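Local coordinates for pseudouridine synthase (Pyrococcus abyssi, PDB 2AUS), which probably converts selected uridines of RNA to pseudouridine, as the archaeal Cbf5 member of the TruB family of pseudouridine synthases, at residues Gly87-Ala92 and Leu200-Ser205; Ala106-Val111 and Val174-Tyr179; Met114-Asp119 and Val193-Ala198; Arg153-Ile158 and Phe170-Glu175. All blocks are in the same frame, centred on the assembly; numbering follows the deposited sequence.

In the fold
All four contacts reach one antiparallel sheet of the pseudouridine synthase fold, in which the neighbours run 152-164, 167-174, 108-116, 195-205. Contact 4 joins the first pair, contact 2 the second and contact 3 the third, while contact 1 brings strand 88-93 of a second sheet against 195-205. Contacts 2 and 4 share V174 and E175, with centres about 6 Å apart; contact 3 lies at the far end, its centre about 24 Å from that of contact 1. Along the chain contacts 2, 3 and 4 all fall inside the loop closed by contact 1; contact 4 closes a local hairpin, whereas contacts 2 and 3 alternate and tie strands distant in sequence into one sheet.

Contact 1 of 4, residues Gly87-Ala92 and Leu200-Ser205; sequences GVLPVA and LRRTRS
G87 passes so close to R202 that its CA lies 3.2 Å from R202 O in a CA-H...O contact, and a side chain here would collide with that oxygen; its positive phi also calls for glycine. The same CA sits over one face of the R201 guanidinium, whose charge is met by E210 and D52. One residue on, V88 N donates to R202 O at 3.0 Å. V88 then turns its branched side chain to the other strand: CG2 meets the backbone of T203 at 3.6 Å from T203 C, and CG1 touches S205 CB, a fit for a short, wide apolar residue. V88 O receives R202 NH1, an apparent bond whose exact geometry is uncertain. R202 comes to this place by a bend at chi3 (-83°) after a chain that leaves extended, and its NH2 pairs with a phosphate ion, probably from the crystallisation liquor, that lies outside the two strands. A methionine in its place would probably cost that ion one of the positive groups around it. P90, having no N-H of its own, brings its ring CD to the edge of the guanidinium, 4.0 Å from R202 NH1. Strand 47-53 pairs with 88-93 here, F208 of strand 208-209 packs on V88 and P90, and strand 108-116 lies beside 200-205, so the contact bridges two sheets of the fold.

Contact 2 of 4, residues Ala106-Val111 and Val174-Tyr179; sequences AGKEYV and VEAGTY. With PO4 (phosphate ion), chain E.
K108 and V174 form an antiparallel hydrogen-bonded pair, K108 N giving to V174 O at 2.8 Å and V174 N returning to K108 O at 2.7 Å. Beside this pair V174 CG2 occupies the position between its backbone N and carbonyl carbon, which brings it to the edge of the Y110 ring, 4.0 Å from CE2 and in the ring plane. A beta-branched valine suits this extended backbone, and the tyrosine offers an apolar edge here while its OH lies 3.6 Å from O1 of a phosphate ion, probably from the crystallisation liquor. The lysine chain runs out and then bends at chi4 (56°), folding NZ back to A106 O in a weak bond of 2.8 Å. A176 is small enough for its CB to lie close to A106 O. From E175 to T178 the chain makes a type II turn, where G177 takes a positive phi that suits glycine; G177 N gives a weak bond of 3.1 Å to the same phosphate O1. T178 closes the turn: both its N and OG1 reach E175 O from the same face of that carbonyl plane, OG1 at 2.7 Å. I180 of helix 180-191 packs on Y110 and V174, V172 on the preceding strand touches Y110, and strand 195-205 flanks 108-116 on its other edge, with S205 against K108.

Contact 3 of 4, residues Met114-Asp119 and Val193-Ala198; sequences MHLHGD and VGAHMA
V193 and G118 meet in the loops just beyond the paired strands, after 114-116 ends and before 195-198 begins, the valine CB 3.6 Å from G118 N and its CG2 3.6 Å from G118 O. A CB on G118 would clash with that of V193, so glycine is what allows the valine to come down on the backbone. The other branch, CG1, spreads over G118 CA, and CG2 also touches L116 CB. H117 is the second large contributor. With CG anti to the carbonyl carbon (chi1 -66°), its ring swings back along the opposing strand: CD2 lies 3.5 Å from G194 C, and NE2 reaches 3.5 Å from H196 CB. H115 O stands over the centre of one ring face, 4.3 Å above it. The backbone beneath belongs to an antiparallel pair of strands within the central sheet of the pseudouridine synthase fold, and H117 N extends the pairing beyond the last bridge by giving a hydrogen bond to G194 O at 2.9 Å. H196, the third, forms the hydrogen-bonded pair with H115: H115 N gives to H196 O at 2.7 Å, and H196 N replies to H115 O. H115 and H196 put their CB atoms on the same face, and H115 ND1 is hydrogen-bonded to D167 OD1. On the other face A195, kept small, lets L116 CD2 approach its CB to 3.6 Å beside M114 CG, where helices 122-131 and 180-191 pack on the methionine and leucine.

Contact 4 of 4, residues Arg153-Ile158 and Phe170-Glu175; sequences RKVYYI and FRVGVE
Y157 lays one face of its ring on G173: the glycine CA is 3.6 Å from the ring centroid in a CH-pi contact, with G173 N over the same ring toward its rim. At the ring edge, near its plane, comes R171 CG, 4.0 Å from CE1, while the hydroxyl is hydrogen-bonded to E109. The ring stands there because CG is held between the backbone N and carbonyl carbon (chi1 59°), and a CB on G173 would run into it. With an alanine here the ring and hydroxyl are gone, which would probably leave the G173 backbone uncovered and E109 without that partner. The Y156 ring has K154 O above one face, and its OH touches E175 CB at 3.6 Å. Y156 and Y157 both face G173 in a classic beta bulge, their two N-H groups sharing G173 O weakly. G173 N answers to Y157 O at 2.9 Å. At the open end of the hairpin, K154 N gives to the anti lone pair of E175 OE2 at 3.1 Å. On the face of the sheet away from the Y157 ring, V155 CG1 meets V172 CG2 at 3.7 Å, and I158 CG2 meets F170 CD1. That face is covered by L183 and I184 of helix 180-191 and M129 of helix 122-131, while strand 108-116 pairs along 167-174.

Contact 1 of 4, residues Gly87-Ala92 and Leu200-Ser205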
loop_
_atom_site.group_PDB
_atom_site.type_symbol
_atom_site.label_atom_id
_atom_site.label_comp_id
_atom_site.label_asym_id
_atom_site.label_seq_id
_atom_site.Cartn_x
_atom_site.Cartn_y
_atom_site.Cartn_z
ATOM N N GLY A 87 0.617 8.126 14.058
ATOM C CA GLY A 87 0.196 8.938 15.184
ATOM C C GLY A 87 -0.469 10.275 14.894
ATOM O O GLY A 87 -0.827 10.603 13.761
ATOM N N VAL A 88 -0.598 11.056 15.960
ATOM C CA VAL A 88 -1.233 12.363 15.935
ATOM C C VAL A 88 -0.812 13.271 14.794
ATOM O O VAL A 88 0.318 13.761 14.736
ATOM C CB VAL A 88 -1.008 13.082 17.274
ATOM C CG1 VAL A 88 -1.678 14.453 17.264
ATOM C CG2 VAL A 88 -1.572 12.226 18.402
ATOM N N LEU A 89 -1.742 13.488 13.875
ATOM C CA LEU A 89 -1.503 14.358 12.734
ATOM C C LEU A 89 -2.670 15.332 12.620
ATOM O O LEU A 89 -3.708 15.011 12.033
ATOM C CB LEU A 89 -1.387 13.548 11.436
ATOM C CG LEU A 89 -1.099 14.427 10.221
ATOM C CD1 LEU A 89 0.323 14.969 10.318
ATOM C CD2 LEU A 89 -1.280 13.633 8.947
ATOM N N PRO A 90 -2.523 16.535 13.195
ATOM C CA PRO A 90 -3.614 17.509 13.110
ATOM C C PRO A 90 -3.787 17.970 11.668
ATOM O O PRO A 90 -2.826 18.390 11.019
ATOM C CB PRO A 90 -3.142 18.643 14.016
ATOM C CG PRO A 90 -2.284 17.945 15.015
ATOM C CD PRO A 90 -1.492 16.989 14.139
ATOM N N VAL A 91 -5.008 17.879 11.163
ATOM C CA VAL A 91 -5.286 18.306 9.800
ATOM C C VAL A 91 -6.396 19.352 9.844
ATOM O O VAL A 91 -7.543 19.038 10.181
ATOM C CB VAL A 91 -5.731 17.114 8.910
ATOM C CG1 VAL A 91 -5.949 17.580 7.479
ATOM C CG2 VAL A 91 -4.673 16.021 8.935
ATOM N N ALA A 92 -6.046 20.597 9.530
ATOM C CA ALA A 92 -7.019 21.686 9.528
ATOM C C ALA A 92 -7.765 21.656 8.195
ATOM O O ALA A 92 -7.169 21.386 7.148
ATOM C CB ALA A 92 -6.308 23.029 9.725
ATOM N N LEU A 200 8.633 4.832 15.073
ATOM C CA LEU A 200 8.284 6.084 15.725
ATOM C C LEU A 200 6.788 6.363 15.604
ATOM O O LEU A 200 6.206 6.183 14.542
ATOM C CB LEU A 200 9.056 7.230 15.070
ATOM C CG LEU A 200 9.426 8.471 15.889
ATOM C CD1 LEU A 200 9.194 9.698 15.037
ATOM C CD2 LEU A 200 8.626 8.538 17.180
ATOM N N ARG A 201 6.178 6.814 16.693
ATOM C CA ARG A 201 4.758 7.144 16.699
ATOM C C ARG A 201 4.558 8.420 17.509
ATOM O O ARG A 201 4.979 8.502 18.663
ATOM C CB ARG A 201 3.942 6.011 17.329
ATOM C CG ARG A 201 2.445 6.313 17.436
ATOM C CD ARG A 201 1.677 5.156 18.062
ATOM N NE ARG A 201 0.293 5.515 18.373
ATOM C CZ ARG A 201 -0.656 5.716 17.461
ATOM N NH1 ARG A 201 -0.374 5.592 16.173
ATOM N NH2 ARG A 201 -1.890 6.051 17.836
ATOM N N ARG A 202 3.932 9.423 16.904
ATOM C CA ARG A 202 3.682 10.665 17.615
ATOM C C ARG A 202 2.418 10.466 18.447
ATOM O O ARG A 202 1.377 10.061 17.932
ATOM C CB ARG A 202 3.484 11.823 16.641
ATOM C CG ARG A 202 3.222 13.154 17.341
ATOM C CD ARG A 202 2.660 14.182 16.376
ATOM N NE ARG A 202 3.712 14.841 15.626
ATOM C CZ ARG A 202 3.519 15.609 14.565
ATOM N NH1 ARG A 202 2.298 15.826 14.095
ATOM N NH2 ARG A 202 4.563 16.177 13.988
ATOM N N THR A 203 2.521 10.746 19.739
ATOM C CA THR A 203 1.396 10.572 20.638
ATOM C C THR A 203 0.816 11.896 21.079
ATOM O O THR A 203 -0.199 11.927 21.764
ATOM C CB THR A 203 1.807 9.781 21.888
ATOM O OG1 THR A 203 2.872 10.468 22.560
ATOM C CG2 THR A 203 2.259 8.379 21.498
ATOM N N ARG A 204 1.457 12.989 20.681
ATOM C CA ARG A 204 0.975 14.301 21.067
ATOM C C ARG A 204 1.610 15.440 20.286
ATOM O O ARG A 204 2.806 15.436 20.006
ATOM C CB ARG A 204 1.221 14.505 22.565
ATOM C CG ARG A 204 0.759 15.833 23.126
ATOM C CD ARG A 204 0.731 15.770 24.645
ATOM N NE ARG A 204 0.307 17.030 25.247
ATOM C CZ ARG A 204 -0.850 17.636 24.989
ATOM N NH1 ARG A 204 -1.712 17.099 24.131
ATOM N NH2 ARG A 204 -1.148 18.781 25.589
ATOM N N SER A 205 0.784 16.410 19.916
ATOM C CA SER A 205 1.250 17.595 19.214
ATOM C C SER A 205 0.429 18.751 19.744
ATOM O O SER A 205 -0.744 18.912 19.385
ATOM C CB SER A 205 1.051 17.481 17.709
ATOM O OG SER A 205 1.453 18.698 17.102
#

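Contact 2 of 4, residues Ala106-Val111 and Val174-Tyr179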
loop_
_atom_site.group_PDB
_atom_site.type_symbol
_atom_site.label_atom_id
_atom_site.label_comp_id
_atom_site.label_asym_id
_atom_site.label_seq_id
_atom_site.Cartn_x
_atom_site.Cartn_y
_atom_site.Cartn_z
ATOM N N ALA A 106 4.279 24.369 19.141
ATOM C CA ALA A 106 3.739 23.391 20.078
ATOM C C ALA A 106 4.741 22.285 20.395
ATOM O O ALA A 106 5.532 21.880 19.538
ATOM C CB ALA A 106 2.456 22.788 19.521
ATOM N N GLY A 107 4.712 21.818 21.639
ATOM C CA GLY A 107 5.599 20.746 22.045
ATOM C C GLY A 107 5.066 19.427 21.518
ATOM O O GLY A 107 3.893 19.335 21.158
ATOM N N LYS A 108 5.908 18.402 21.461
ATOM C CA LYS A 108 5.454 17.112 20.964
ATOM C C LYS A 108 5.919 15.933 21.790
ATOM O O LYS A 108 6.965 15.977 22.438
ATOM C CB LYS A 108 5.887 16.941 19.509
ATOM C CG LYS A 108 5.151 17.901 18.599
ATOM C CD LYS A 108 5.821 18.074 17.274
ATOM C CE LYS A 108 5.083 19.120 16.456
ATOM N NZ LYS A 108 4.986 20.399 17.196
ATOM N N GLU A 109 5.117 14.880 21.776
ATOM C CA GLU A 109 5.449 13.671 22.497
ATOM C C GLU A 109 5.434 12.523 21.508
ATOM O O GLU A 109 4.581 12.454 20.615
ATOM C CB GLU A 109 4.438 13.395 23.612
ATOM C CG GLU A 109 4.830 12.217 24.501
ATOM C CD GLU A 109 3.730 11.817 25.470
ATOM O OE1 GLU A 109 2.659 11.362 25.004
ATOM O OE2 GLU A 109 3.934 11.972 26.694
ATOM N N TYR A 110 6.386 11.617 21.667
ATOM C CA TYR A 110 6.486 10.469 20.784
ATOM C C TYR A 110 6.739 9.217 21.599
ATOM O O TYR A 110 7.137 9.278 22.763
ATOM C CB TYR A 110 7.671 10.635 19.835
ATOM C CG TYR A 110 7.593 11.791 18.871
ATOM C CD1 TYR A 110 7.097 11.612 17.584
ATOM C CD2 TYR A 110 8.060 13.055 19.229
ATOM C CE1 TYR A 110 7.073 12.658 16.670
ATOM C CE2 TYR A 110 8.038 14.112 18.320
ATOM C CZ TYR A 110 7.544 13.907 17.041
ATOM O OH TYR A 110 7.516 14.940 16.128
ATOM N N VAL A 111 6.487 8.078 20.975
ATOM C CA VAL A 111 6.788 6.798 21.579
ATOM C C VAL A 111 7.701 6.221 20.516
ATOM O O VAL A 111 7.345 6.181 19.338
ATOM C CB VAL A 111 5.544 5.923 21.771
ATOM C CG1 VAL A 111 5.966 4.497 22.128
ATOM C CG2 VAL A 111 4.709 6.488 22.904
ATOM N N VAL A 174 9.216 16.497 23.764
ATOM C CA VAL A 174 10.219 17.384 23.199
ATOM C C VAL A 174 9.678 18.730 22.733
ATOM O O VAL A 174 8.482 18.894 22.488
ATOM C CB VAL A 174 10.907 16.729 21.986
ATOM C CG1 VAL A 174 11.539 15.406 22.388
ATOM C CG2 VAL A 174 9.883 16.518 20.858
ATOM N N GLU A 175 10.587 19.687 22.597
ATOM C CA GLU A 175 10.244 21.019 22.131
ATOM C C GLU A 175 9.972 20.890 20.629
ATOM O O GLU A 175 10.458 19.961 19.988
ATOM C CB GLU A 175 11.422 21.971 22.378
ATOM C CG GLU A 175 11.138 23.425 22.053
ATOM C CD GLU A 175 12.319 24.344 22.342
ATOM O OE1 GLU A 175 12.135 25.583 22.294
ATOM O OE2 GLU A 175 13.427 23.830 22.612
ATOM N N ALA A 176 9.198 21.810 20.067
ATOM C CA ALA A 176 8.904 21.763 18.640
ATOM C C ALA A 176 10.196 21.769 17.827
ATOM O O ALA A 176 11.154 22.448 18.182
ATOM C CB ALA A 176 8.042 22.950 18.250
ATOM N N GLY A 177 10.225 20.999 16.745
ATOM C CA GLY A 177 11.410 20.953 15.904
ATOM C C GLY A 177 12.496 19.981 16.333
ATOM O O GLY A 177 13.573 19.946 15.734
ATOM N N THR A 178 12.240 19.191 17.369
ATOM C CA THR A 178 13.240 18.232 17.814
ATOM C C THR A 178 13.137 16.975 16.953
ATOM O O THR A 178 12.048 16.425 16.770
ATOM C CB THR A 178 13.033 17.848 19.294
ATOM O OG1 THR A 178 12.997 19.035 20.096
ATOM C CG2 THR A 178 14.173 16.956 19.777
ATOM N N TYR A 179 14.268 16.540 16.411
ATOM C CA TYR A 179 14.320 15.347 15.572
ATOM C C TYR A 179 14.602 14.127 16.441
ATOM O O TYR A 179 15.681 14.011 17.029
ATOM C CB TYR A 179 15.424 15.494 14.523
ATOM C CG TYR A 179 15.174 16.589 13.511
ATOM C CD1 TYR A 179 16.199 17.041 12.676
ATOM C CD2 TYR A 179 13.903 17.145 13.352
ATOM C CE1 TYR A 179 15.964 18.018 11.704
ATOM C CE2 TYR A 179 13.657 18.120 12.385
ATOM C CZ TYR A 179 14.692 18.548 11.566
ATOM O OH TYR A 179 14.450 19.507 10.606
HETATM P P PO4 E . 8.318 18.944 14.924
HETATM O O1 PO4 E . 8.673 18.367 16.297
HETATM O O2 PO4 E . 7.915 20.425 14.729
HETATM O O3 PO4 E . 7.288 18.020 14.186
HETATM O O4 PO4 E . 9.687 18.801 14.285
#

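Contact 3 of 4, residues Met114-Asp119 and Val193-Ala198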
loop_
_atom_site.group_PDB
_atom_site.type_symbol
_atom_site.label_atom_id
_atom_site.label_comp_id
_atom_site.label_asym_id
_atom_site.label_seq_id
_atom_site.Cartn_x
_atom_site.Cartn_y
_atom_site.Cartn_z
ATOM N N MET A 114 13.911 2.071 19.966
ATOM C CA MET A 114 15.313 2.232 19.614
ATOM C C MET A 114 16.006 0.876 19.618
ATOM O O MET A 114 15.844 0.087 20.548
ATOM C CB MET A 114 15.995 3.166 20.619
ATOM C CG MET A 114 17.524 3.155 20.559
ATOM S SD MET A 114 18.258 4.364 21.677
ATOM C CE MET A 114 18.091 3.528 23.274
ATOM N N HIS A 115 16.771 0.605 18.570
ATOM C CA HIS A 115 17.494 -0.649 18.484
ATOM C C HIS A 115 18.995 -0.393 18.617
ATOM O O HIS A 115 19.591 0.263 17.765
ATOM C CB HIS A 115 17.212 -1.343 17.153
ATOM C CG HIS A 115 17.862 -2.682 17.037
ATOM N ND1 HIS A 115 17.521 -3.745 17.848
ATOM C CD2 HIS A 115 18.872 -3.118 16.247
ATOM C CE1 HIS A 115 18.296 -4.776 17.564
ATOM N NE2 HIS A 115 19.125 -4.422 16.598
ATOM N N LEU A 116 19.598 -0.903 19.687
ATOM C CA LEU A 116 21.031 -0.729 19.910
ATOM C C LEU A 116 21.808 -1.708 19.042
ATOM O O LEU A 116 21.391 -2.852 18.859
ATOM C CB LEU A 116 21.367 -0.954 21.381
ATOM C CG LEU A 116 20.699 0.062 22.305
ATOM C CD1 LEU A 116 21.040 -0.249 23.748
ATOM C CD2 LEU A 116 21.151 1.469 21.922
ATOM N N HIS A 117 22.934 -1.251 18.498
ATOM C CA HIS A 117 23.757 -2.085 17.634
ATOM C C HIS A 117 24.768 -2.929 18.406
ATOM O O HIS A 117 25.582 -3.636 17.814
ATOM C CB HIS A 117 24.467 -1.208 16.600
ATOM C CG HIS A 117 23.533 -0.547 15.634
ATOM N ND1 HIS A 117 22.721 -1.262 14.778
ATOM C CD2 HIS A 117 23.269 0.760 15.398
ATOM C CE1 HIS A 117 21.999 -0.423 14.056
ATOM N NE2 HIS A 117 22.312 0.810 14.412
ATOM N N GLY A 118 24.697 -2.856 19.730
ATOM C CA GLY A 118 25.594 -3.621 20.573
ATOM C C GLY A 118 24.977 -3.784 21.944
ATOM O O GLY A 118 24.168 -2.955 22.362
ATOM N N ASP A 119 25.353 -4.845 22.650
ATOM C CA ASP A 119 24.806 -5.100 23.978
ATOM C C ASP A 119 25.246 -4.060 25.004
ATOM O O ASP A 119 26.422 -3.713 25.097
ATOM C CB ASP A 119 25.206 -6.495 24.452
ATOM C CG ASP A 119 24.854 -7.571 23.446
ATOM O OD1 ASP A 119 23.710 -7.567 22.947
ATOM O OD2 ASP A 119 25.726 -8.419 23.152
ATOM N N VAL A 193 27.763 2.004 21.471
ATOM C CA VAL A 193 27.433 0.937 20.526
ATOM C C VAL A 193 26.676 1.394 19.283
ATOM O O VAL A 193 26.649 0.694 18.269
ATOM C CB VAL A 193 26.603 -0.156 21.216
ATOM C CG1 VAL A 193 27.345 -0.667 22.436
ATOM C CG2 VAL A 193 25.231 0.392 21.611
ATOM N N GLY A 194 26.064 2.570 19.358
ATOM C CA GLY A 194 25.306 3.063 18.225
ATOM C C GLY A 194 23.867 2.583 18.323
ATOM O O GLY A 194 23.599 1.515 18.876
ATOM N N ALA A 195 22.939 3.370 17.793
ATOM C CA ALA A 195 21.533 3.007 17.850
ATOM C C ALA A 195 20.776 3.437 16.600
ATOM O O ALA A 195 21.153 4.394 15.919
ATOM C CB ALA A 195 20.897 3.619 19.078
ATOM N N HIS A 196 19.700 2.715 16.315
ATOM C CA HIS A 196 18.861 2.981 15.156
ATOM C C HIS A 196 17.415 3.122 15.619
ATOM O O HIS A 196 16.971 2.387 16.502
ATOM C CB HIS A 196 18.968 1.809 14.175
ATOM C CG HIS A 196 18.076 1.930 12.978
ATOM N ND1 HIS A 196 18.298 2.850 11.975
ATOM C CD2 HIS A 196 16.971 1.236 12.615
ATOM C CE1 HIS A 196 17.369 2.715 11.043
ATOM N NE2 HIS A 196 16.552 1.743 11.409
ATOM N N MET A 197 16.687 4.072 15.035
ATOM C CA MET A 197 15.278 4.260 15.373
ATOM C C MET A 197 14.451 3.293 14.509
ATOM O O MET A 197 14.234 3.542 13.322
ATOM C CB MET A 197 14.850 5.706 15.101
ATOM C CG MET A 197 13.424 6.009 15.522
ATOM S SD MET A 197 13.008 7.756 15.317
ATOM C CE MET A 197 12.756 7.811 13.522
ATOM N N ALA A 198 14.003 2.192 15.110
ATOM C CA ALA A 198 13.236 1.176 14.390
ATOM C C ALA A 198 11.795 1.560 14.106
ATOM O O ALA A 198 11.219 1.141 13.105
ATOM C CB ALA A 198 13.265 -0.139 15.152
#

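Contact 4 of 4, residues Arg153-Ile158 and Phe170-Glu175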
loop_
_atom_site.group_PDB
_atom_site.type_symbol
_atom_site.label_atom_id
_atom_site.label_comp_id
_atom_site.label_asym_id
_atom_site.label_seq_id
_atom_site.Cartn_x
_atom_site.Cartn_y
_atom_site.Cartn_z
ATOM N N ARG A 153 17.827 22.078 21.006
ATOM C CA ARG A 153 16.425 21.849 21.342
ATOM C C ARG A 153 16.296 21.218 22.711
ATOM O O ARG A 153 17.246 20.637 23.225
ATOM C CB ARG A 153 15.764 20.957 20.284
ATOM C CG ARG A 153 15.330 21.704 19.032
ATOM C CD ARG A 153 14.154 22.622 19.346
ATOM N NE ARG A 153 13.724 23.393 18.181
ATOM C CZ ARG A 153 14.376 24.447 17.698
ATOM N NH1 ARG A 153 15.489 24.868 18.287
ATOM N NH2 ARG A 153 13.924 25.069 16.614
ATOM N N LYS A 154 15.112 21.317 23.301
ATOM C CA LYS A 154 14.909 20.769 24.628
ATOM C C LYS A 154 14.052 19.508 24.701
ATOM O O LYS A 154 12.983 19.418 24.094
ATOM C CB LYS A 154 14.312 21.846 25.537
ATOM C CG LYS A 154 14.138 21.414 26.978
ATOM C CD LYS A 154 13.830 22.605 27.877
ATOM C CE LYS A 154 13.662 22.172 29.331
ATOM N NZ LYS A 154 14.872 21.456 29.833
ATOM N N VAL A 155 14.558 18.532 25.448
ATOM C CA VAL A 155 13.871 17.274 25.680
ATOM C C VAL A 155 13.298 17.402 27.088
ATOM O O VAL A 155 14.036 17.444 28.065
ATOM C CB VAL A 155 14.854 16.092 25.621
ATOM C CG1 VAL A 155 14.139 14.793 25.977
ATOM C CG2 VAL A 155 15.458 15.995 24.231
ATOM N N TYR A 156 11.981 17.482 27.188
ATOM C CA TYR A 156 11.326 17.643 28.476
ATOM C C TYR A 156 11.354 16.398 29.345
ATOM O O TYR A 156 11.412 16.495 30.571
ATOM C CB TYR A 156 9.887 18.089 28.258
ATOM C CG TYR A 156 9.792 19.385 27.486
ATOM C CD1 TYR A 156 10.299 20.573 28.017
ATOM C CD2 TYR A 156 9.212 19.424 26.217
ATOM C CE1 TYR A 156 10.232 21.765 27.301
ATOM C CE2 TYR A 156 9.137 20.612 25.494
ATOM C CZ TYR A 156 9.652 21.777 26.042
ATOM O OH TYR A 156 9.594 22.954 25.330
ATOM N N TYR A 157 11.309 15.230 28.713
ATOM C CA TYR A 157 11.327 13.980 29.450
ATOM C C TYR A 157 11.518 12.768 28.557
ATOM O O TYR A 157 11.105 12.756 27.399
ATOM C CB TYR A 157 10.034 13.821 30.266
ATOM C CG TYR A 157 8.753 13.836 29.449
ATOM C CD1 TYR A 157 8.327 12.709 28.742
ATOM C CD2 TYR A 157 7.968 14.982 29.385
ATOM C CE1 TYR A 157 7.143 12.727 27.994
ATOM C CE2 TYR A 157 6.790 15.014 28.643
ATOM C CZ TYR A 157 6.380 13.886 27.951
ATOM O OH TYR A 157 5.200 13.932 27.232
ATOM N N ILE A 158 12.175 11.760 29.114
ATOM C CA ILE A 158 12.418 10.506 28.429
ATOM C C ILE A 158 12.020 9.433 29.423
ATOM O O ILE A 158 12.696 9.226 30.427
ATOM C CB ILE A 158 13.900 10.317 28.065
ATOM C CG1 ILE A 158 14.293 11.296 26.960
ATOM C CG2 ILE A 158 14.143 8.887 27.615
ATOM C CD1 ILE A 158 15.741 11.176 26.526
ATOM N N PHE A 170 10.649 3.691 24.438
ATOM C CA PHE A 170 10.537 4.822 25.347
ATOM C C PHE A 170 9.624 5.926 24.856
ATOM O O PHE A 170 9.351 6.044 23.663
ATOM C CB PHE A 170 11.925 5.388 25.648
ATOM C CG PHE A 170 12.581 6.074 24.480
ATOM C CD1 PHE A 170 12.540 7.459 24.357
ATOM C CD2 PHE A 170 13.277 5.337 23.526
ATOM C CE1 PHE A 170 13.188 8.106 23.301
ATOM C CE2 PHE A 170 13.925 5.972 22.468
ATOM C CZ PHE A 170 13.881 7.361 22.357
ATOM N N ARG A 171 9.141 6.721 25.803
ATOM C CA ARG A 171 8.262 7.841 25.511
ATOM C C ARG A 171 9.093 9.090 25.746
ATOM O O ARG A 171 9.850 9.161 26.711
ATOM C CB ARG A 171 7.052 7.816 26.444
ATOM C CG ARG A 171 6.241 9.100 26.458
ATOM C CD ARG A 171 5.009 8.941 27.338
ATOM N NE ARG A 171 3.967 8.190 26.647
ATOM C CZ ARG A 171 3.301 7.165 27.167
ATOM N NH1 ARG A 171 3.567 6.749 28.400
ATOM N NH2 ARG A 171 2.358 6.558 26.453
ATOM N N VAL A 172 8.970 10.066 24.855
ATOM C CA VAL A 172 9.747 11.283 24.982
ATOM C C VAL A 172 8.946 12.533 24.656
ATOM O O VAL A 172 8.222 12.577 23.660
ATOM C CB VAL A 172 10.997 11.228 24.057
ATOM C CG1 VAL A 172 10.570 10.986 22.620
ATOM C CG2 VAL A 172 11.782 12.516 24.161
ATOM N N GLY A 173 9.073 13.538 25.517
ATOM C CA GLY A 173 8.400 14.805 25.310
ATOM C C GLY A 173 9.494 15.728 24.814
ATOM O O GLY A 173 10.590 15.736 25.379
ATOM N N VAL A 174 9.216 16.497 23.764
ATOM C CA VAL A 174 10.219 17.384 23.199
ATOM C C VAL A 174 9.678 18.730 22.733
ATOM O O VAL A 174 8.482 18.894 22.488
ATOM C CB VAL A 174 10.907 16.729 21.986
ATOM C CG1 VAL A 174 11.539 15.406 22.388
ATOM C CG2 VAL A 174 9.883 16.518 20.858
ATOM N N GLU A 175 10.587 19.687 22.597
ATOM C CA GLU A 175 10.244 21.019 22.131
ATOM C C GLU A 175 9.972 20.890 20.629
ATOM O O GLU A 175 10.458 19.961 19.988
ATOM C CB GLU A 175 11.422 21.971 22.378
ATOM C CG GLU A 175 11.138 23.425 22.053
ATOM C CD GLU A 175 12.319 24.344 22.342
ATOM O OE1 GLU A 175 12.135 25.583 22.294
ATOM O OE2 GLU A 175 13.427 23.830 22.612
#